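PDB 6PZ7: endoglucanase family 5 from Clostridium acetobutylicum ATCC 824, which probably hydrolyses internal beta-1,4-glucosidic bonds in cellulose and related plant polysaccharides, acting as an endoglucanase of broad specificity. Local coordinates for residues K257-G262 with K295-V300; V218-Y223 with N252-K257; T41-D46 with N320-V325. One frame throughout, in Å; residues are numbered along the deposited sequence. Where two conformers were deposited one is given.

The three contacts are a worked example of how a closed eight-stranded barrel is wrapped by its helices and finished by its last loops. Contacts 1 and 2 are neighbours, their centres about 7 Å apart; they share Lys-257 and both use helix 241-259, contact 2 joining it to strand 216-221 and contact 1 to the lead-in of strand 298-303. Along the chain contact 2 closes before contact 1 opens, and both are nested inside the long loop closed by contact 3. That one ties helix 42-51 to a late hairpin, its centre about 31 Å from that of contact 1 and about 30 Å from that of contact 2. Contacts 1 and 2 thus belong to one sector of the barrel wall.

Contact 1: residues K257-G262 with K295-V300; sequences KFVKNG and KGITTV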
loop_
_atom_site.group_PDB
_atom_site.type_symbol
_atom_site.label_atom_id
_atom_site.label_comp_id
_atom_site.label_asym_id
_atom_site.label_seq_id
_atom_site.Cartn_x
_atom_site.Cartn_y
_atom_site.Cartn_z
ATOM N N LYS A 257 14.807 1.352 12.982
ATOM C CA LYS A 257 13.843 2.268 13.564
ATOM C C LYS A 257 12.628 1.555 14.133
ATOM O O LYS A 257 12.154 1.895 15.231
ATOM C CB LYS A 257 13.429 3.308 12.528
ATOM C CG LYS A 257 12.360 4.233 13.015
ATOM C CD LYS A 257 12.887 5.085 14.152
ATOM C CE LYS A 257 11.820 5.981 14.708
ATOM N NZ LYS A 257 12.387 6.832 15.785
ATOM N N PHE A 258 12.079 0.596 13.390
ATOM C CA PHE A 258 10.794 -0.030 13.712
ATOM C C PHE A 258 10.939 -1.498 14.095
ATOM O O PHE A 258 10.623 -1.878 15.240
ATOM C CB PHE A 258 9.814 0.140 12.531
ATOM C CG PHE A 258 9.388 1.572 12.291
ATOM C CD1 PHE A 258 8.713 2.290 13.271
ATOM C CD2 PHE A 258 9.594 2.158 11.069
ATOM C CE1 PHE A 258 8.321 3.599 13.045
ATOM C CE2 PHE A 258 9.182 3.471 10.841
ATOM C CZ PHE A 258 8.541 4.169 11.828
ATOM N N VAL A 259 11.389 -2.351 13.172
ATOM C CA VAL A 259 11.199 -3.789 13.334
ATOM C C VAL A 259 11.936 -4.290 14.564
ATOM O O VAL A 259 11.393 -5.082 15.350
ATOM C CB VAL A 259 11.659 -4.543 12.077
ATOM C CG1 VAL A 259 11.508 -6.056 12.289
ATOM C CG2 VAL A 259 10.904 -4.079 10.816
ATOM N N LYS A 260 13.171 -3.829 14.758
ATOM C CA LYS A 260 14.004 -4.272 15.885
ATOM C C LYS A 260 13.404 -3.860 17.216
ATOM O O LYS A 260 13.694 -4.487 18.253
ATOM C CB LYS A 260 15.377 -3.634 15.714
ATOM C CG LYS A 260 16.363 -3.884 16.847
ATOM C CD LYS A 260 17.599 -3.031 16.643
ATOM C CE LYS A 260 17.329 -1.583 16.968
ATOM N NZ LYS A 260 18.498 -0.708 16.663
ATOM N N ASN A 261 12.628 -2.784 17.242
ATOM C CA ASN A 261 11.962 -2.309 18.445
ATOM C C ASN A 261 10.560 -2.889 18.616
ATOM O O ASN A 261 9.765 -2.336 19.394
ATOM C CB ASN A 261 11.926 -0.787 18.447
ATOM C CG ASN A 261 13.311 -0.177 18.568
ATOM O OD1 ASN A 261 14.105 -0.567 19.430
ATOM N ND2 ASN A 261 13.621 0.775 17.689
ATOM N N GLY A 262 10.232 -3.972 17.907
ATOM C CA GLY A 262 8.948 -4.632 18.037
ATOM C C GLY A 262 7.805 -3.984 17.283
ATOM O O GLY A 262 6.649 -4.281 17.571
ATOM N N LYS A 295 15.184 -8.986 7.404
ATOM C CA LYS A 295 14.873 -7.933 8.362
ATOM C C LYS A 295 13.418 -7.948 8.810
ATOM O O LYS A 295 12.973 -6.971 9.434
ATOM C CB LYS A 295 15.277 -6.583 7.768
ATOM C CG LYS A 295 16.803 -6.463 7.579
ATOM C CD LYS A 295 17.166 -5.332 6.631
ATOM C CE LYS A 295 18.648 -4.974 6.626
ATOM N NZ LYS A 295 19.572 -6.128 6.496
ATOM N N GLY A 296 12.663 -8.995 8.517
ATOM C CA GLY A 296 11.299 -9.099 8.982
ATOM C C GLY A 296 10.273 -8.282 8.225
ATOM O O GLY A 296 9.140 -8.130 8.712
ATOM N N ILE A 297 10.622 -7.746 7.062
ATOM C CA ILE A 297 9.779 -6.826 6.307
ATOM C C ILE A 297 9.189 -7.531 5.091
ATOM O O ILE A 297 9.922 -8.143 4.297
ATOM C CB ILE A 297 10.589 -5.601 5.854
ATOM C CG1 ILE A 297 11.193 -4.844 7.047
ATOM C CG2 ILE A 297 9.728 -4.680 5.013
ATOM C CD1 ILE A 297 12.330 -3.920 6.676
ATOM N N THR A 298 7.871 -7.463 4.939
ATOM C CA THR A 298 7.151 -7.967 3.769
ATOM C C THR A 298 6.952 -6.846 2.764
ATOM O O THR A 298 6.666 -5.701 3.159
ATOM C CB THR A 298 5.836 -8.578 4.205
ATOM O OG1 THR A 298 6.169 -9.790 4.889
ATOM C CG2 THR A 298 4.915 -8.881 3.070
ATOM N N THR A 299 7.038 -7.179 1.476
ATOM C CA THR A 299 6.969 -6.225 0.375
ATOM C C THR A 299 5.797 -6.554 -0.531
ATOM O O THR A 299 5.354 -7.709 -0.610
ATOM C CB THR A 299 8.279 -6.269 -0.461
ATOM O OG1 THR A 299 8.373 -7.483 -1.217
ATOM C CG2 THR A 299 9.513 -6.073 0.414
ATOM N N VAL A 300 5.310 -5.531 -1.234
ATOM C CA VAL A 300 4.135 -5.642 -2.110
ATOM C C VAL A 300 4.444 -4.881 -3.406
ATOM O O VAL A 300 4.628 -3.661 -3.386
ATOM C CB VAL A 300 2.881 -5.082 -1.441
ATOM C CG1 VAL A 300 1.645 -5.357 -2.303
ATOM C CG2 VAL A 300 2.683 -5.638 -0.032
#
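Val-259 meets a flat group of the backbone here, the peptide carbonyl of Lys-295: its CG1 methyl stands 3.3 Å from Lys-295 O, and CG2 is 3.8 Å from the same oxygen. Two other flat groups lie on the helix side of the junction. One face of the Phe-258 ring carries the aliphatic CG of Lys-257, placed 3.8 Å above the ring plane and over its centre. At the edge of the Asn-261 amide, ND2 donates to Lys-257 O over 3.1 Å; the acceptor lies almost in the amide plane, whereas the donor sits well above the carbonyl plane of Lys-257, 63° out of it. This bond ties the Asn-261 side chain back to Lys-257.

The apolar part of the contact is one methyl against one methylene, Val-259 CG2 to Ile-297 CG1 at 3.9 Å, with the side chains running at a slant. The valine fork explains how both partners are reached: CG1 lies anti to the backbone N (chi1 178°) and approaches the carbonyl, leaving CG2 beside that N and turned to the isoleucine. Lys-295 turns away from Val-259, but its NZ bridges Asp-291 of the helix just before it and Asp-248 of helix 241-259, a second tie between the two helices.

Both segments change direction at a glycine. Gly-262 and Gly-296, each with positive phi, are the C-prime residues of Schellman motifs: Gln-263 N bonds to Phe-258 O and Gly-262 N to Val-259 O, Ile-297 N to Ala-292 O and Gly-296 N to Arg-293 O. Two successive helices thus end side by side and turn back into strands 265-270 and 298-303, as expected at the end of a TIM barrel where the strands begin.

Contact 2: residues V218-Y223 with N252-K257; sequences VSLHMY and NAIYNK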
loop_
_atom_site.group_PDB
_atom_site.type_symbol
_atom_site.label_atom_id
_atom_site.label_comp_id
_atom_site.label_asym_id
_atom_site.label_seq_id
_atom_site.Cartn_x
_atom_site.Cartn_y
_atom_site.Cartn_z
ATOM N N VAL A 218 3.280 -0.566 10.476
ATOM C CA VAL A 218 3.676 0.633 9.727
ATOM C C VAL A 218 3.670 0.336 8.237
ATOM O O VAL A 218 4.226 -0.692 7.803
ATOM C CB VAL A 218 5.054 1.126 10.205
ATOM C CG1 VAL A 218 5.551 2.283 9.351
ATOM C CG2 VAL A 218 4.983 1.541 11.660
ATOM N N SER A 219 3.118 1.257 7.452
ATOM C CA SER A 219 3.156 1.215 6.000
ATOM C C SER A 219 4.156 2.211 5.432
ATOM O O SER A 219 4.061 3.418 5.703
ATOM C CB SER A 219 1.766 1.582 5.475
ATOM O OG SER A 219 1.809 1.675 4.054
ATOM N N LEU A 220 5.089 1.711 4.622
ATOM C CA LEU A 220 6.079 2.532 3.928
ATOM C C LEU A 220 6.087 2.160 2.459
ATOM O O LEU A 220 5.813 1.006 2.100
ATOM C CB LEU A 220 7.492 2.335 4.518
ATOM C CG LEU A 220 7.628 2.606 6.009
ATOM C CD1 LEU A 220 9.009 2.155 6.479
ATOM C CD2 LEU A 220 7.393 4.063 6.336
ATOM N N HIS A 221 6.377 3.121 1.586
ATOM C CA HIS A 221 6.509 2.883 0.150
ATOM C C HIS A 221 7.929 3.265 -0.232
ATOM O O HIS A 221 8.437 4.306 0.218
ATOM C CB HIS A 221 5.516 3.686 -0.665
ATOM C CG HIS A 221 4.097 3.318 -0.369
ATOM N ND1 HIS A 221 3.038 4.044 -0.864
ATOM C CD2 HIS A 221 3.551 2.322 0.378
ATOM C CE1 HIS A 221 1.903 3.500 -0.443
ATOM N NE2 HIS A 221 2.185 2.467 0.328
ATOM N N MET A 222 8.624 2.422 -1.008
ATOM C CA MET A 222 10.035 2.674 -1.293
ATOM C C MET A 222 10.435 2.050 -2.633
ATOM O O MET A 222 10.813 0.867 -2.722
ATOM C CB MET A 222 10.892 2.140 -0.151
ATOM C CG MET A 222 12.361 2.572 -0.251
ATOM S SD MET A 222 13.452 2.158 1.102
ATOM C CE MET A 222 13.825 0.478 0.674
ATOM N N TYR A 223 10.405 2.873 -3.664
ATOM C CA TYR A 223 10.760 2.468 -5.015
ATOM C C TYR A 223 12.246 2.740 -5.218
ATOM O O TYR A 223 12.658 3.635 -5.956
ATOM C CB TYR A 223 9.927 3.197 -6.047
ATOM C CG TYR A 223 8.451 2.892 -6.074
ATOM C CD1 TYR A 223 7.906 2.127 -7.084
ATOM C CD2 TYR A 223 7.568 3.422 -5.113
ATOM C CE1 TYR A 223 6.547 1.905 -7.165
ATOM C CE2 TYR A 223 6.198 3.191 -5.186
ATOM C CZ TYR A 223 5.696 2.439 -6.218
ATOM O OH TYR A 223 4.351 2.221 -6.347
ATOM N N ASN A 252 18.028 -1.404 6.271
ATOM C CA ASN A 252 18.517 -1.446 7.641
ATOM C C ASN A 252 18.019 -0.256 8.452
ATOM O O ASN A 252 17.781 -0.391 9.662
ATOM C CB ASN A 252 20.041 -1.530 7.632
ATOM C CG ASN A 252 20.569 -2.172 8.873
ATOM O OD1 ASN A 252 19.981 -3.123 9.389
ATOM N ND2 ASN A 252 21.680 -1.644 9.381
ATOM N N ALA A 253 17.871 0.915 7.834
ATOM C CA ALA A 253 17.306 2.050 8.555
ATOM C C ALA A 253 15.886 1.753 9.023
ATOM O O ALA A 253 15.506 2.119 10.145
ATOM C CB ALA A 253 17.342 3.311 7.713
ATOM N N ILE A 254 15.074 1.120 8.178
ATOM C CA ILE A 254 13.710 0.741 8.540
ATOM C C ILE A 254 13.729 -0.306 9.640
ATOM O O ILE A 254 12.987 -0.206 10.625
ATOM C CB ILE A 254 12.965 0.236 7.299
ATOM C CG1 ILE A 254 12.846 1.328 6.234
ATOM C CG2 ILE A 254 11.612 -0.304 7.693
ATOM C CD1 ILE A 254 12.403 0.816 4.846
ATOM N N TYR A 255 14.583 -1.316 9.495
ATOM C CA TYR A 255 14.718 -2.347 10.515
ATOM C C TYR A 255 15.115 -1.736 11.861
ATOM O O TYR A 255 14.529 -2.057 12.906
ATOM C CB TYR A 255 15.771 -3.374 10.075
ATOM C CG TYR A 255 16.128 -4.348 11.179
ATOM C CD1 TYR A 255 15.295 -5.414 11.473
ATOM C CD2 TYR A 255 17.272 -4.179 11.936
ATOM C CE1 TYR A 255 15.575 -6.287 12.505
ATOM C CE2 TYR A 255 17.584 -5.058 12.964
ATOM C CZ TYR A 255 16.723 -6.115 13.236
ATOM O OH TYR A 255 17.034 -6.976 14.280
ATOM N N ASN A 256 16.112 -0.858 11.854
ATOM C CA ASN A 256 16.589 -0.296 13.115
ATOM C C ASN A 256 15.582 0.630 13.762
ATOM O O ASN A 256 15.506 0.700 15.000
ATOM C CB ASN A 256 17.928 0.400 12.894
ATOM C CG ASN A 256 19.086 -0.584 12.844
ATOM O OD1 ASN A 256 19.091 -1.576 13.560
ATOM N ND2 ASN A 256 20.045 -0.311 11.975
ATOM N N LYS A 257 14.807 1.352 12.982
ATOM C CA LYS A 257 13.843 2.268 13.564
ATOM C C LYS A 257 12.628 1.555 14.133
ATOM O O LYS A 257 12.154 1.895 15.231
ATOM C CB LYS A 257 13.429 3.308 12.528
ATOM C CG LYS A 257 12.360 4.233 13.015
ATOM C CD LYS A 257 12.887 5.085 14.152
ATOM C CE LYS A 257 11.820 5.981 14.708
ATOM N NZ LYS A 257 12.387 6.832 15.785
#
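Leu-220 and Ile-254 make the aliphatic part of this contact, reaching toward each other tip to tip. A single leucine methyl does the touching: CD1 of Leu-220 lies 3.8 Å from Ile-254 CG2 and 3.9 Å from Ile-254 CG1, so it rests against both branches of the isoleucine.

A thioether supplies the second kind of contact. Met-222, two residues further along, brings its SD to 4.1 Å from CD1 of Ile-254. CG anti to the backbone N (chi1 -170°) and a straight second torsion carry SD out to the isoleucine; the bend at chi3 turns only the terminal methyl, CE. No hydrogen bond joins the two segments, and all three touching residues are buried, so dispersion and exclusion of water would account for the association.

The pattern is that of an outward-facing strand side packed under a barrel helix. Val-265 of the adjacent strand 265-270 touches both Leu-220 and Ile-254, while Leu-247, Gln-250 and Leu-251 of helix 241-259 extend the cover over Met-222. Between Leu-220 and Met-222, His-221 points to the other side, its ND1 hydrogen-bonded to Glu-146, and strand 216-221 is itself held between strands 190-193 and 265-270.

Contact 3: residues T41-D46 with N320-V325; sequences TKAMID and NNLTWV
Leu-322 sets its two methyls against the first turn of helix 42-51, and they differ in how closely they fit. The tight half belongs to CD2, which is 3.7 Å from Met-44 CG and 3.8 Å from Met-44 CA, so that it beds on the root of the methionine rather than on its tip. The two side chains cross at about a right angle. Met-44 is buried and is steadied from its own side: CG lies beside the backbone N (chi1 -67°), and the chain then extends back toward Thr-41, where SD accepts a weak, long hydrogen bond from Thr-41 N at 3.6 Å. In return Met-44 N donates to Thr-41 OG1 at 3.2 Å, and the pair forms a capping box at the helix start, with sulfur as one of its acceptors.

The looser half faces solvent. CD1 of Leu-322 comes no nearer than 4.1 Å to CB of exposed Ala-43.

Backbone geometry accounts for the position of the leucine. Leu-322 has a left-handed conformation (phi 54°) and, with Thr-323, faces Asp-318 as a G1 beta bulge, while Asp-318 OD1 accepts from the backbone N of Asn-320 and Asn-321. Beyond the bulge Trp-324 continues along the same helix, touching Lys-47, Ile-48 and Ala-51. The contact thus joins a bulged two-stranded hairpin to the capped N-terminus of helix 42-51: in this TIM barrel a hairpin from after the eighth strand packs on the outside of the barrel, against the helix that follows the first.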
loop_
_atom_site.group_PDB
_atom_site.type_symbol
_atom_site.label_atom_id
_atom_site.label_comp_id
_atom_site.label_asym_id
_atom_site.label_seq_id
_atom_site.Cartn_x
_atom_site.Cartn_y
_atom_site.Cartn_z
ATOM N N THR A 41 -11.287 -9.608 -12.678
ATOM C CA THR A 41 -11.965 -10.892 -12.596
ATOM C C THR A 41 -11.282 -11.800 -11.573
ATOM O O THR A 41 -10.099 -11.641 -11.231
ATOM C CB THR A 41 -11.964 -11.620 -13.941
ATOM O OG1 THR A 41 -10.607 -11.921 -14.261
ATOM C CG2 THR A 41 -12.582 -10.792 -15.042
ATOM N N LYS A 42 -12.048 -12.784 -11.119
ATOM C CA LYS A 42 -11.505 -13.819 -10.253
ATOM C C LYS A 42 -10.310 -14.503 -10.905
ATOM O O LYS A 42 -9.316 -14.822 -10.239
ATOM C CB LYS A 42 -12.611 -14.831 -9.946
ATOM C CG LYS A 42 -12.209 -16.056 -9.154
ATOM C CD LYS A 42 -11.630 -15.663 -7.814
ATOM C CE LYS A 42 -11.967 -16.729 -6.740
ATOM N NZ LYS A 42 -11.341 -18.067 -7.020
ATOM N N ALA A 43 -10.383 -14.725 -12.215
ATOM C CA ALA A 43 -9.298 -15.420 -12.907
ATOM C C ALA A 43 -7.983 -14.645 -12.828
ATOM O O ALA A 43 -6.903 -15.237 -12.751
ATOM C CB ALA A 43 -9.669 -15.669 -14.357
ATOM N N MET A 44 -8.043 -13.317 -12.854
ATOM C CA MET A 44 -6.826 -12.514 -12.687
ATOM C C MET A 44 -6.220 -12.749 -11.305
ATOM O O MET A 44 -5.010 -12.944 -11.151
ATOM C CB MET A 44 -7.149 -11.024 -12.889
ATOM C CG MET A 44 -7.557 -10.656 -14.302
ATOM S SD MET A 44 -8.196 -8.960 -14.326
ATOM C CE MET A 44 -9.059 -8.998 -15.910
ATOM N N ILE A 45 -7.067 -12.725 -10.272
ATOM C CA ILE A 45 -6.589 -12.934 -8.899
ATOM C C ILE A 45 -6.086 -14.369 -8.708
ATOM O O ILE A 45 -5.084 -14.611 -8.007
ATOM C CB ILE A 45 -7.679 -12.527 -7.893
ATOM C CG1 ILE A 45 -8.059 -11.061 -8.077
ATOM C CG2 ILE A 45 -7.251 -12.854 -6.474
ATOM C CD1 ILE A 45 -6.899 -10.071 -7.962
ATOM N N ASP A 46 -6.719 -15.343 -9.369
ATOM C CA ASP A 46 -6.221 -16.712 -9.345
ATOM C C ASP A 46 -4.790 -16.789 -9.894
ATOM O O ASP A 46 -3.975 -17.582 -9.403
ATOM C CB ASP A 46 -7.141 -17.622 -10.187
ATOM C CG ASP A 46 -8.497 -17.882 -9.578
ATOM O OD1 ASP A 46 -8.773 -17.581 -8.398
ATOM O OD2 ASP A 46 -9.344 -18.450 -10.304
ATOM N N ASN A 320 -5.307 -8.861 -19.525
ATOM C CA ASN A 320 -6.251 -9.134 -20.602
ATOM C C ASN A 320 -6.065 -10.514 -21.191
ATOM O O ASN A 320 -7.043 -11.094 -21.694
ATOM C CB ASN A 320 -6.067 -8.087 -21.700
ATOM C CG ASN A 320 -6.504 -6.737 -21.264
ATOM O OD1 ASN A 320 -7.621 -6.575 -20.793
ATOM N ND2 ASN A 320 -5.631 -5.757 -21.399
ATOM N N ASN A 321 -4.842 -11.040 -21.207
ATOM C CA ASN A 321 -4.594 -12.381 -21.720
ATOM C C ASN A 321 -4.037 -13.302 -20.634
ATOM O O ASN A 321 -3.567 -14.408 -20.953
ATOM C CB ASN A 321 -3.690 -12.369 -22.949
ATOM C CG ASN A 321 -2.301 -11.932 -22.636
ATOM O OD1 ASN A 321 -1.985 -11.587 -21.511
ATOM N ND2 ASN A 321 -1.432 -11.973 -23.638
ATOM N N LEU A 322 -4.093 -12.874 -19.367
ATOM C CA LEU A 322 -3.712 -13.682 -18.232
ATOM C C LEU A 322 -2.299 -14.254 -18.379
ATOM O O LEU A 322 -2.074 -15.443 -18.151
ATOM C CB LEU A 322 -4.733 -14.789 -17.951
ATOM C CG LEU A 322 -6.150 -14.288 -17.627
ATOM C CD1 LEU A 322 -7.113 -15.467 -17.497
ATOM C CD2 LEU A 322 -6.187 -13.454 -16.350
ATOM N N THR A 323 -1.330 -13.400 -18.760
ATOM C CA THR A 323 0.041 -13.823 -19.050
ATOM C C THR A 323 1.020 -13.000 -18.222
ATOM O O THR A 323 0.961 -11.767 -18.238
ATOM C CB THR A 323 0.345 -13.607 -20.540
ATOM O OG1 THR A 323 -0.533 -14.381 -21.371
ATOM C CG2 THR A 323 1.806 -13.934 -20.887
ATOM N N TRP A 324 1.968 -13.654 -17.546
ATOM C CA TRP A 324 3.072 -12.916 -16.930
ATOM C C TRP A 324 4.019 -12.440 -18.023
ATOM O O TRP A 324 4.564 -13.237 -18.777
ATOM C CB TRP A 324 3.825 -13.795 -15.931
ATOM C CG TRP A 324 2.992 -14.162 -14.729
ATOM C CD1 TRP A 324 2.474 -15.394 -14.455
ATOM C CD2 TRP A 324 2.583 -13.302 -13.674
ATOM N NE1 TRP A 324 1.769 -15.349 -13.275
ATOM C CE2 TRP A 324 1.820 -14.074 -12.775
ATOM C CE3 TRP A 324 2.792 -11.949 -13.391
ATOM C CZ2 TRP A 324 1.257 -13.527 -11.619
ATOM C CZ3 TRP A 324 2.252 -11.420 -12.240
ATOM C CH2 TRP A 324 1.479 -12.209 -11.363
ATOM N N VAL A 325 4.228 -11.130 -18.099
ATOM C CA VAL A 325 5.007 -10.497 -19.165
ATOM C C VAL A 325 6.498 -10.668 -18.920
ATOM O O VAL A 325 7.265 -10.748 -19.876
ATOM C CB VAL A 325 4.628 -8.996 -19.264
ATOM C CG1 VAL A 325 5.508 -8.305 -20.324
ATOM C CG2 VAL A 325 3.129 -8.810 -19.584
#